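Local atomic coordinates of succinate dehydrogenase subunit A (PDB entry 7D6V), a protein that probably oxidises succinate to fumarate as the FAD-bearing flavoprotein subunit of a mycobacterial succinate dehydrogenase, feeding electrons toward quinone. Residues Leu89-Glu100 / Asn427-Arg438. Residues are numbered along the deposited sequence; the frame is centred on the assembly and turned at random.
Sequences LHAQEAPDRVWE and NSLSDLLVFGRR. With FAD (flavin-adenine dinucleotide), chain D.
Beside the FAD pocket, two helices cross nearly at right angles, and His90 and Val434 interlock there as knobs into holes. Segment 427-438 of helix 427-448, whose Ser428, Leu429 and Leu432 line the FAD pocket, turns its other side to segment 89-100 of helix 84-102; the segment axes cross at 91° and 9.0 Å. Ala94, small enough for the backbones to come near, lies beside Ser430, while branched Val434 fills the hole among Glu93, His90, Ala94 and Arg97, its CG2 3.8 Å from Arg97 CG. A chi1 of 168° carries the His90 ring toward the other helix, where NE2 and Ser430 OG share a hydrogen bond at the ring edge. Farther along, Glu93 OE2 forms a salt bridge with Arg438 NH1, and Leu89 CD2 lies over the face of that guanidinium. The Arg97 guanidinium stacks on that of Arg437, planes 13° apart; Arg97 grips Glu100 side-on through NE and NH2, one to each carboxylate oxygen, which probably offsets the like charges. Beyond the crossing, Arg22 of helix 18-30 salt-bridges Glu100, Asn427 hydrogen-bonds to His70 and Thr74 of helix 67-76, and strand 54-55 packs against Asn427 and Leu429.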
ATOM      1  N   LEU A  89     -27.889  -5.220  13.670  1.00 15.28           N
ATOM      2  CA  LEU A  89     -26.825  -4.972  14.628  1.00 15.28           C
ATOM      3  C   LEU A  89     -25.669  -4.229  13.970  1.00 15.28           C
ATOM      4  O   LEU A  89     -25.107  -3.294  14.554  1.00 15.28           O
ATOM      5  CB  LEU A  89     -26.393  -6.315  15.209  1.00 15.28           C
ATOM      6  CG  LEU A  89     -25.569  -6.467  16.471  1.00 15.28           C
ATOM      7  CD1 LEU A  89     -26.368  -5.928  17.630  1.00 15.28           C
ATOM      8  CD2 LEU A  89     -25.306  -7.942  16.667  1.00 15.28           C
ATOM      9  N   HIS A  90     -25.335  -4.604  12.733  1.00 14.84           N
ATOM     10  CA  HIS A  90     -24.328  -3.876  11.969  1.00 14.84           C
ATOM     11  C   HIS A  90     -24.768  -2.447  11.690  1.00 14.84           C
ATOM     12  O   HIS A  90     -23.957  -1.519  11.754  1.00 14.84           O
ATOM     13  CB  HIS A  90     -24.044  -4.610  10.661  1.00 14.84           C
ATOM     14  CG  HIS A  90     -23.247  -3.816   9.676  1.00 14.84           C
ATOM     15  ND1 HIS A  90     -23.833  -3.016   8.718  1.00 14.84           N
ATOM     16  CD2 HIS A  90     -21.912  -3.724   9.474  1.00 14.84           C
ATOM     17  CE1 HIS A  90     -22.894  -2.453   7.980  1.00 14.84           C
ATOM     18  NE2 HIS A  90     -21.720  -2.866   8.418  1.00 14.84           N
ATOM     19  N   ALA A  91     -26.047  -2.252  11.365  1.00 14.64           N
ATOM     20  CA  ALA A  91     -26.535  -0.908  11.083  1.00 14.64           C
ATOM     21  C   ALA A  91     -26.422  -0.011  12.304  1.00 14.64           C
ATOM     22  O   ALA A  91     -25.992   1.143  12.197  1.00 14.64           O
ATOM     23  CB  ALA A  91     -27.980  -0.965  10.592  1.00 14.64           C
ATOM     24  N   GLN A  92     -26.792  -0.517  13.478  1.00 14.84           N
ATOM     25  CA  GLN A  92     -26.798   0.344  14.651  1.00 14.84           C
ATOM     26  C   GLN A  92     -25.475   0.368  15.406  1.00 14.84           C
ATOM     27  O   GLN A  92     -25.341   1.152  16.348  1.00 14.84           O
ATOM     28  CB  GLN A  92     -27.932  -0.045  15.605  1.00 14.84           C
ATOM     29  CG  GLN A  92     -27.903  -1.460  16.108  1.00 14.84           C
ATOM     30  CD  GLN A  92     -29.250  -1.903  16.635  1.00 14.84           C
ATOM     31  OE1 GLN A  92     -30.238  -1.182  16.522  1.00 14.84           O
ATOM     32  NE2 GLN A  92     -29.296  -3.093  17.221  1.00 14.84           N
ATOM     33  N   GLU A  93     -24.489  -0.443  15.020  1.00 14.78           N
ATOM     34  CA  GLU A  93     -23.186  -0.403  15.670  1.00 14.78           C
ATOM     35  C   GLU A  93     -22.058   0.067  14.762  1.00 14.78           C
ATOM     36  O   GLU A  93     -20.920   0.175  15.225  1.00 14.78           O
ATOM     37  CB  GLU A  93     -22.841  -1.780  16.243  1.00 14.78           C
ATOM     38  CG  GLU A  93     -23.793  -2.255  17.319  1.00 14.78           C
ATOM     39  CD  GLU A  93     -23.365  -3.568  17.923  1.00 14.78           C
ATOM     40  OE1 GLU A  93     -22.375  -4.149  17.436  1.00 14.78           O
ATOM     41  OE2 GLU A  93     -24.015  -4.022  18.886  1.00 14.78           O
ATOM     42  N   ALA A  94     -22.331   0.345  13.492  1.00 14.35           N
ATOM     43  CA  ALA A  94     -21.287   0.736  12.551  1.00 14.35           C
ATOM     44  C   ALA A  94     -20.662   2.100  12.852  1.00 14.35           C
ATOM     45  O   ALA A  94     -19.434   2.220  12.782  1.00 14.35           O
ATOM     46  CB  ALA A  94     -21.823   0.717  11.118  1.00 14.35           C
ATOM     47  N   PRO A  95     -21.437   3.151  13.156  1.00 14.58           N
ATOM     48  CA  PRO A  95     -20.799   4.453  13.423  1.00 14.58           C
ATOM     49  C   PRO A  95     -19.835   4.440  14.596  1.00 14.58           C
ATOM     50  O   PRO A  95     -18.819   5.145  14.556  1.00 14.58           O
ATOM     51  CB  PRO A  95     -21.993   5.377  13.687  1.00 14.58           C
ATOM     52  CG  PRO A  95     -23.121   4.735  13.001  1.00 14.58           C
ATOM     53  CD  PRO A  95     -22.907   3.276  13.168  1.00 14.58           C
ATOM     54  N   ASP A  96     -20.122   3.660  15.640  1.00 15.30           N
ATOM     55  CA  ASP A  96     -19.241   3.612  16.802  1.00 15.30           C
ATOM     56  C   ASP A  96     -17.868   3.062  16.439  1.00 15.30           C
ATOM     57  O   ASP A  96     -16.844   3.580  16.898  1.00 15.30           O
ATOM     58  CB  ASP A  96     -19.873   2.763  17.902  1.00 15.30           C
ATOM     59  CG  ASP A  96     -20.999   3.475  18.612  1.00 15.30           C
ATOM     60  OD1 ASP A  96     -20.904   4.704  18.800  1.00 15.30           O
ATOM     61  OD2 ASP A  96     -21.982   2.801  18.983  1.00 15.30           O
ATOM     62  N   ARG A  97     -17.828   2.006  15.627  1.00 14.08           N
ATOM     63  CA  ARG A  97     -16.552   1.405  15.259  1.00 14.08           C
ATOM     64  C   ARG A  97     -15.722   2.352  14.405  1.00 14.08           C
ATOM     65  O   ARG A  97     -14.506   2.470  14.596  1.00 14.08           O
ATOM     66  CB  ARG A  97     -16.791   0.082  14.533  1.00 14.08           C
ATOM     67  CG  ARG A  97     -17.768  -0.846  15.240  1.00 14.08           C
ATOM     68  CD  ARG A  97     -17.122  -1.589  16.403  1.00 14.08           C
ATOM     69  NE  ARG A  97     -17.062  -0.780  17.617  1.00 14.08           N
ATOM     70  CZ  ARG A  97     -18.072  -0.620  18.465  1.00 14.08           C
ATOM     71  NH1 ARG A  97     -19.232  -1.215  18.239  1.00 14.08           N
ATOM     72  NH2 ARG A  97     -17.922   0.135  19.541  1.00 14.08           N
ATOM     73  N   VAL A  98     -16.366   3.059  13.476  1.00 14.59           N
ATOM     74  CA  VAL A  98     -15.650   4.030  12.657  1.00 14.59           C
ATOM     75  C   VAL A  98     -15.132   5.174  13.518  1.00 14.59           C
ATOM     76  O   VAL A  98     -14.008   5.651  13.331  1.00 14.59           O
ATOM     77  CB  VAL A  98     -16.552   4.537  11.517  1.00 14.59           C
ATOM     78  CG1 VAL A  98     -15.791   5.504  10.632  1.00 14.59           C
ATOM     79  CG2 VAL A  98     -17.071   3.368  10.705  1.00 14.59           C
ATOM     80  N   TRP A  99     -15.941   5.635  14.474  1.00 15.46           N
ATOM     81  CA  TRP A  99     -15.497   6.715  15.350  1.00 15.46           C
ATOM     82  C   TRP A  99     -14.316   6.289  16.209  1.00 15.46           C
ATOM     83  O   TRP A  99     -13.379   7.067  16.411  1.00 15.46           O
ATOM     84  CB  TRP A  99     -16.646   7.194  16.229  1.00 15.46           C
ATOM     85  CG  TRP A  99     -17.537   8.154  15.543  1.00 15.46           C
ATOM     86  CD1 TRP A  99     -17.183   9.062  14.595  1.00 15.46           C
ATOM     87  CD2 TRP A  99     -18.943   8.307  15.743  1.00 15.46           C
ATOM     88  NE1 TRP A  99     -18.281   9.775  14.191  1.00 15.46           N
ATOM     89  CE2 TRP A  99     -19.377   9.329  14.881  1.00 15.46           C
ATOM     90  CE3 TRP A  99     -19.877   7.680  16.570  1.00 15.46           C
ATOM     91  CZ2 TRP A  99     -20.701   9.738  14.821  1.00 15.46           C
ATOM     92  CZ3 TRP A  99     -21.191   8.087  16.506  1.00 15.46           C
ATOM     93  CH2 TRP A  99     -21.592   9.107  15.639  1.00 15.46           C
ATOM     94  N   GLU A 100     -14.343   5.066  16.735  1.00 14.66           N
ATOM     95  CA  GLU A 100     -13.223   4.614  17.549  1.00 14.66           C
ATOM     96  C   GLU A 100     -12.007   4.252  16.710  1.00 14.66           C
ATOM     97  O   GLU A 100     -10.911   4.132  17.262  1.00 14.66           O
ATOM     98  CB  GLU A 100     -13.632   3.430  18.427  1.00 14.66           C
ATOM     99  CG  GLU A 100     -13.841   2.128  17.698  1.00 14.66           C
ATOM    100  CD  GLU A 100     -14.538   1.094  18.558  1.00 14.66           C
ATOM    101  OE1 GLU A 100     -15.072   1.467  19.622  1.00 14.66           O
ATOM    102  OE2 GLU A 100     -14.548  -0.093  18.171  1.00 14.66           O
ATOM    103  N   ASN A 427     -20.247  -2.172   2.963  1.00 15.17           N
ATOM    104  CA  ASN A 427     -20.771  -2.904   4.109  1.00 15.17           C
ATOM    105  C   ASN A 427     -19.774  -3.920   4.640  1.00 15.17           C
ATOM    106  O   ASN A 427     -19.810  -4.250   5.828  1.00 15.17           O
ATOM    107  CB  ASN A 427     -22.077  -3.601   3.737  1.00 15.17           C
ATOM    108  CG  ASN A 427     -23.298  -2.784   4.089  1.00 15.17           C
ATOM    109  OD1 ASN A 427     -23.192  -1.632   4.499  1.00 15.17           O
ATOM    110  ND2 ASN A 427     -24.469  -3.374   3.912  1.00 15.17           N
ATOM    111  N   SER A 428     -18.887  -4.434   3.789  1.00 16.48           N
ATOM    112  CA  SER A 428     -17.933  -5.435   4.251  1.00 16.48           C
ATOM    113  C   SER A 428     -16.921  -4.842   5.220  1.00 16.48           C
ATOM    114  O   SER A 428     -16.593  -5.462   6.238  1.00 16.48           O
ATOM    115  CB  SER A 428     -17.219  -6.070   3.066  1.00 16.48           C
ATOM    116  OG  SER A 428     -18.153  -6.443   2.077  1.00 16.48           O
ATOM    117  N   LEU A 429     -16.408  -3.648   4.918  1.00 15.73           N
ATOM    118  CA  LEU A 429     -15.386  -3.046   5.767  1.00 15.73           C
ATOM    119  C   LEU A 429     -15.921  -2.747   7.162  1.00 15.73           C
ATOM    120  O   LEU A 429     -15.221  -2.960   8.158  1.00 15.73           O
ATOM    121  CB  LEU A 429     -14.838  -1.781   5.110  1.00 15.73           C
ATOM    122  CG  LEU A 429     -13.999  -1.976   3.846  1.00 15.73           C
ATOM    123  CD1 LEU A 429     -13.457  -0.649   3.351  1.00 15.73           C
ATOM    124  CD2 LEU A 429     -12.862  -2.945   4.108  1.00 15.73           C
ATOM    125  N   SER A 430     -17.153  -2.248   7.258  1.00 14.91           N
ATOM    126  CA  SER A 430     -17.745  -1.993   8.567  1.00 14.91           C
ATOM    127  C   SER A 430     -18.200  -3.279   9.250  1.00 14.91           C
ATOM    128  O   SER A 430     -18.180  -3.362  10.486  1.00 14.91           O
ATOM    129  CB  SER A 430     -18.908  -1.009   8.428  1.00 14.91           C
ATOM    130  OG  SER A 430     -19.893  -1.498   7.539  1.00 14.91           O
ATOM    131  N   ASP A 431     -18.629  -4.270   8.464  1.00 15.77           N
ATOM    132  CA  ASP A 431     -18.889  -5.608   8.981  1.00 15.77           C
ATOM    133  C   ASP A 431     -17.661  -6.128   9.714  1.00 15.77           C
ATOM    134  O   ASP A 431     -17.765  -6.700  10.806  1.00 15.77           O
ATOM    135  CB  ASP A 431     -19.294  -6.515   7.804  1.00 15.77           C
ATOM    136  CG  ASP A 431     -19.324  -8.019   8.134  1.00 15.77           C
ATOM    137  OD1 ASP A 431     -19.946  -8.758   7.344  1.00 15.77           O
ATOM    138  OD2 ASP A 431     -18.756  -8.496   9.135  1.00 15.77           O
ATOM    139  N   LEU A 432     -16.482  -5.926   9.122  1.00 14.55           N
ATOM    140  CA  LEU A 432     -15.246  -6.382   9.745  1.00 14.55           C
ATOM    141  C   LEU A 432     -15.132  -5.871  11.173  1.00 14.55           C
ATOM    142  O   LEU A 432     -14.960  -6.655  12.108  1.00 14.55           O
ATOM    143  CB  LEU A 432     -14.039  -5.927   8.926  1.00 14.55           C
ATOM    144  CG  LEU A 432     -13.940  -6.432   7.490  1.00 14.55           C
ATOM    145  CD1 LEU A 432     -12.562  -6.152   6.923  1.00 14.55           C
ATOM    146  CD2 LEU A 432     -14.287  -7.907   7.412  1.00 14.55           C
ATOM    147  N   LEU A 433     -15.287  -4.562  11.366  1.00 14.19           N
ATOM    148  CA  LEU A 433     -15.130  -3.990  12.698  1.00 14.19           C
ATOM    149  C   LEU A 433     -16.230  -4.466  13.638  1.00 14.19           C
ATOM    150  O   LEU A 433     -15.950  -4.952  14.743  1.00 14.19           O
ATOM    151  CB  LEU A 433     -15.121  -2.467  12.610  1.00 14.19           C
ATOM    152  CG  LEU A 433     -14.183  -1.850  11.578  1.00 14.19           C
ATOM    153  CD1 LEU A 433     -14.502  -0.382  11.395  1.00 14.19           C
ATOM    154  CD2 LEU A 433     -12.740  -2.038  11.996  1.00 14.19           C
ATOM    155  N   VAL A 434     -17.489  -4.362  13.200  1.00 13.58           N
ATOM    156  CA  VAL A 434     -18.613  -4.682  14.077  1.00 13.58           C
ATOM    157  C   VAL A 434     -18.508  -6.118  14.573  1.00 13.58           C
ATOM    158  O   VAL A 434     -18.516  -6.387  15.783  1.00 13.58           O
ATOM    159  CB  VAL A 434     -19.945  -4.432  13.347  1.00 13.58           C
ATOM    160  CG1 VAL A 434     -21.115  -4.948  14.163  1.00 13.58           C
ATOM    161  CG2 VAL A 434     -20.115  -2.960  13.051  1.00 13.58           C
ATOM    162  N   PHE A 435     -18.336  -7.058  13.655  1.00 14.15           N
ATOM    163  CA  PHE A 435     -18.402  -8.451  14.048  1.00 14.15           C
ATOM    164  C   PHE A 435     -17.060  -9.024  14.476  1.00 14.15           C
ATOM    165  O   PHE A 435     -17.050 -10.039  15.169  1.00 14.15           O
ATOM    166  CB  PHE A 435     -19.031  -9.272  12.925  1.00 14.15           C
ATOM    167  CG  PHE A 435     -20.477  -8.948  12.712  1.00 14.15           C
ATOM    168  CD1 PHE A 435     -20.884  -8.200  11.622  1.00 14.15           C
ATOM    169  CD2 PHE A 435     -21.424  -9.335  13.641  1.00 14.15           C
ATOM    170  CE1 PHE A 435     -22.213  -7.882  11.444  1.00 14.15           C
ATOM    171  CE2 PHE A 435     -22.754  -9.020  13.467  1.00 14.15           C
ATOM    172  CZ  PHE A 435     -23.147  -8.293  12.368  1.00 14.15           C
ATOM    173  N   GLY A 436     -15.938  -8.368  14.174  1.00 14.13           N
ATOM    174  CA  GLY A 436     -14.707  -8.705  14.861  1.00 14.13           C
ATOM    175  C   GLY A 436     -14.775  -8.360  16.333  1.00 14.13           C
ATOM    176  O   GLY A 436     -14.359  -9.151  17.184  1.00 14.13           O
ATOM    177  N   ARG A 437     -15.324  -7.186  16.658  1.00 14.44           N
ATOM    178  CA  ARG A 437     -15.531  -6.859  18.064  1.00 14.44           C
ATOM    179  C   ARG A 437     -16.495  -7.840  18.721  1.00 14.44           C
ATOM    180  O   ARG A 437     -16.246  -8.313  19.839  1.00 14.44           O
ATOM    181  CB  ARG A 437     -16.041  -5.429  18.207  1.00 14.44           C
ATOM    182  CG  ARG A 437     -16.183  -4.994  19.644  1.00 14.44           C
ATOM    183  CD  ARG A 437     -16.754  -3.605  19.753  1.00 14.44           C
ATOM    184  NE  ARG A 437     -17.340  -3.378  21.067  1.00 14.44           N
ATOM    185  CZ  ARG A 437     -18.555  -3.780  21.420  1.00 14.44           C
ATOM    186  NH1 ARG A 437     -19.006  -3.529  22.640  1.00 14.44           N
ATOM    187  NH2 ARG A 437     -19.318  -4.434  20.557  1.00 14.44           N
ATOM    188  N   ARG A 438     -17.599  -8.168  18.038  1.00 14.96           N
ATOM    189  CA  ARG A 438     -18.538  -9.133  18.609  1.00 14.96           C
ATOM    190  C   ARG A 438     -17.880 -10.493  18.826  1.00 14.96           C
ATOM    191  O   ARG A 438     -18.120 -11.146  19.845  1.00 14.96           O
ATOM    192  CB  ARG A 438     -19.775  -9.280  17.724  1.00 14.96           C
ATOM    193  CG  ARG A 438     -20.534  -7.997  17.452  1.00 14.96           C
ATOM    194  CD  ARG A 438     -21.176  -7.428  18.697  1.00 14.96           C
ATOM    195  NE  ARG A 438     -22.347  -8.183  19.125  1.00 14.96           N
ATOM    196  CZ  ARG A 438     -23.448  -7.631  19.621  1.00 14.96           C
ATOM    197  NH1 ARG A 438     -23.538  -6.316  19.740  1.00 14.96           N
ATOM    198  NH2 ARG A 438     -24.464  -8.393  19.993  1.00 14.96           N
TER
HETATM  199  PA  FAD D 701      -8.595 -10.557   5.204  1.00 47.92           P
HETATM  200  O1A FAD D 701      -8.063  -9.389   5.948  1.00 60.35           O
HETATM  201  O2A FAD D 701      -8.757 -10.471   3.736  1.00 49.78           O
HETATM  202  O5B FAD D 701      -7.598 -11.774   5.474  1.00 56.78           O
HETATM  203  C5B FAD D 701      -7.845 -12.801   6.417  1.00 44.11           C
HETATM  204  C4B FAD D 701      -6.566 -13.131   7.168  1.00 52.81           C
HETATM  205  O4B FAD D 701      -6.548 -14.506   7.535  1.00 51.81           O
HETATM  206  C3B FAD D 701      -5.303 -12.912   6.370  1.00 50.05           C
HETATM  207  O3B FAD D 701      -4.368 -12.279   7.230  1.00 55.52           O
HETATM  208  C2B FAD D 701      -4.800 -14.299   6.067  1.00 47.82           C
HETATM  209  O2B FAD D 701      -3.384 -14.358   5.948  1.00 66.09           O
HETATM  210  C1B FAD D 701      -5.270 -15.061   7.270  1.00 53.66           C
HETATM  211  N9A FAD D 701      -5.374 -16.500   6.983  1.00 52.69           N
HETATM  212  C8A FAD D 701      -6.109 -17.070   6.029  1.00 42.11           C
HETATM  213  N7A FAD D 701      -5.971 -18.408   6.055  1.00 48.96           N
HETATM  214  C5A FAD D 701      -5.126 -18.707   7.046  1.00 47.12           C
HETATM  215  C6A FAD D 701      -4.542 -19.927   7.623  1.00 47.41           C
HETATM  216  N6A FAD D 701      -4.838 -21.141   7.135  1.00 50.65           N
HETATM  217  N1A FAD D 701      -3.700 -19.790   8.654  1.00 47.33           N
HETATM  218  C2A FAD D 701      -3.390 -18.597   9.167  1.00 51.28           C
HETATM  219  N3A FAD D 701      -3.880 -17.454   8.693  1.00 51.84           N
HETATM  220  C4A FAD D 701      -4.737 -17.444   7.656  1.00 48.04           C
HETATM  221  N1  FAD D 701     -15.139  -4.316   0.467  1.00 62.94           N
HETATM  222  C2  FAD D 701     -15.673  -3.088   0.621  1.00 63.04           C
HETATM  223  O2  FAD D 701     -16.540  -2.926   1.485  1.00 56.25           O
HETATM  224  N3  FAD D 701     -15.314  -2.035  -0.115  1.00 65.67           N
HETATM  225  C4  FAD D 701     -14.395  -2.128  -1.066  1.00 65.21           C
HETATM  226  O4  FAD D 701     -14.077  -1.136  -1.736  1.00 66.69           O
HETATM  227  C4X FAD D 701     -13.757  -3.431  -1.310  1.00 60.33           C
HETATM  228  N5  FAD D 701     -12.819  -3.592  -2.255  1.00 60.90           N
HETATM  229  C5X FAD D 701     -12.253  -4.794  -2.447  1.00 55.02           C
HETATM  230  C6  FAD D 701     -11.284  -4.943  -3.426  1.00 53.65           C
HETATM  231  C7  FAD D 701     -10.699  -6.177  -3.634  1.00 50.56           C
HETATM  232  C7M FAD D 701      -9.651  -6.351  -4.692  1.00 49.65           C
HETATM  233  C8  FAD D 701     -11.108  -7.334  -2.813  1.00 47.62           C
HETATM  234  C8M FAD D 701     -10.472  -8.674  -3.039  1.00 42.14           C
HETATM  235  C9  FAD D 701     -12.071  -7.193  -1.832  1.00 49.32           C
HETATM  236  C9A FAD D 701     -12.657  -5.961  -1.626  1.00 54.45           C
HETATM  237  N10 FAD D 701     -13.634  -5.815  -0.637  1.00 55.67           N
HETATM  238  C10 FAD D 701     -14.198  -4.549  -0.459  1.00 57.06           C
HETATM  239  C1' FAD D 701     -14.040  -6.942   0.195  1.00 52.27           C
HETATM  240  C2' FAD D 701     -13.402  -6.807   1.573  1.00 57.37           C
HETATM  241  O2' FAD D 701     -12.093  -6.257   1.458  1.00 60.89           O
HETATM  242  C3' FAD D 701     -13.256  -8.144   2.277  1.00 54.68           C
HETATM  243  O3' FAD D 701     -14.553  -8.662   2.541  1.00 59.71           O
HETATM  244  C4' FAD D 701     -12.521  -7.977   3.598  1.00 52.15           C
HETATM  245  O4' FAD D 701     -11.217  -7.469   3.359  1.00 56.02           O
HETATM  246  C5' FAD D 701     -12.385  -9.283   4.355  1.00 53.37           C
HETATM  247  O5' FAD D 701     -11.513  -9.049   5.451  1.00 50.83           O
HETATM  248  P   FAD D 701     -11.139 -10.175   6.515  1.00 52.77           P
HETATM  249  O1P FAD D 701     -10.552  -9.482   7.693  1.00 55.36           O
HETATM  250  O2P FAD D 701     -12.306 -11.071   6.725  1.00 55.97           O
HETATM  251  O3P FAD D 701      -9.999 -11.054   5.796  1.00 53.35           O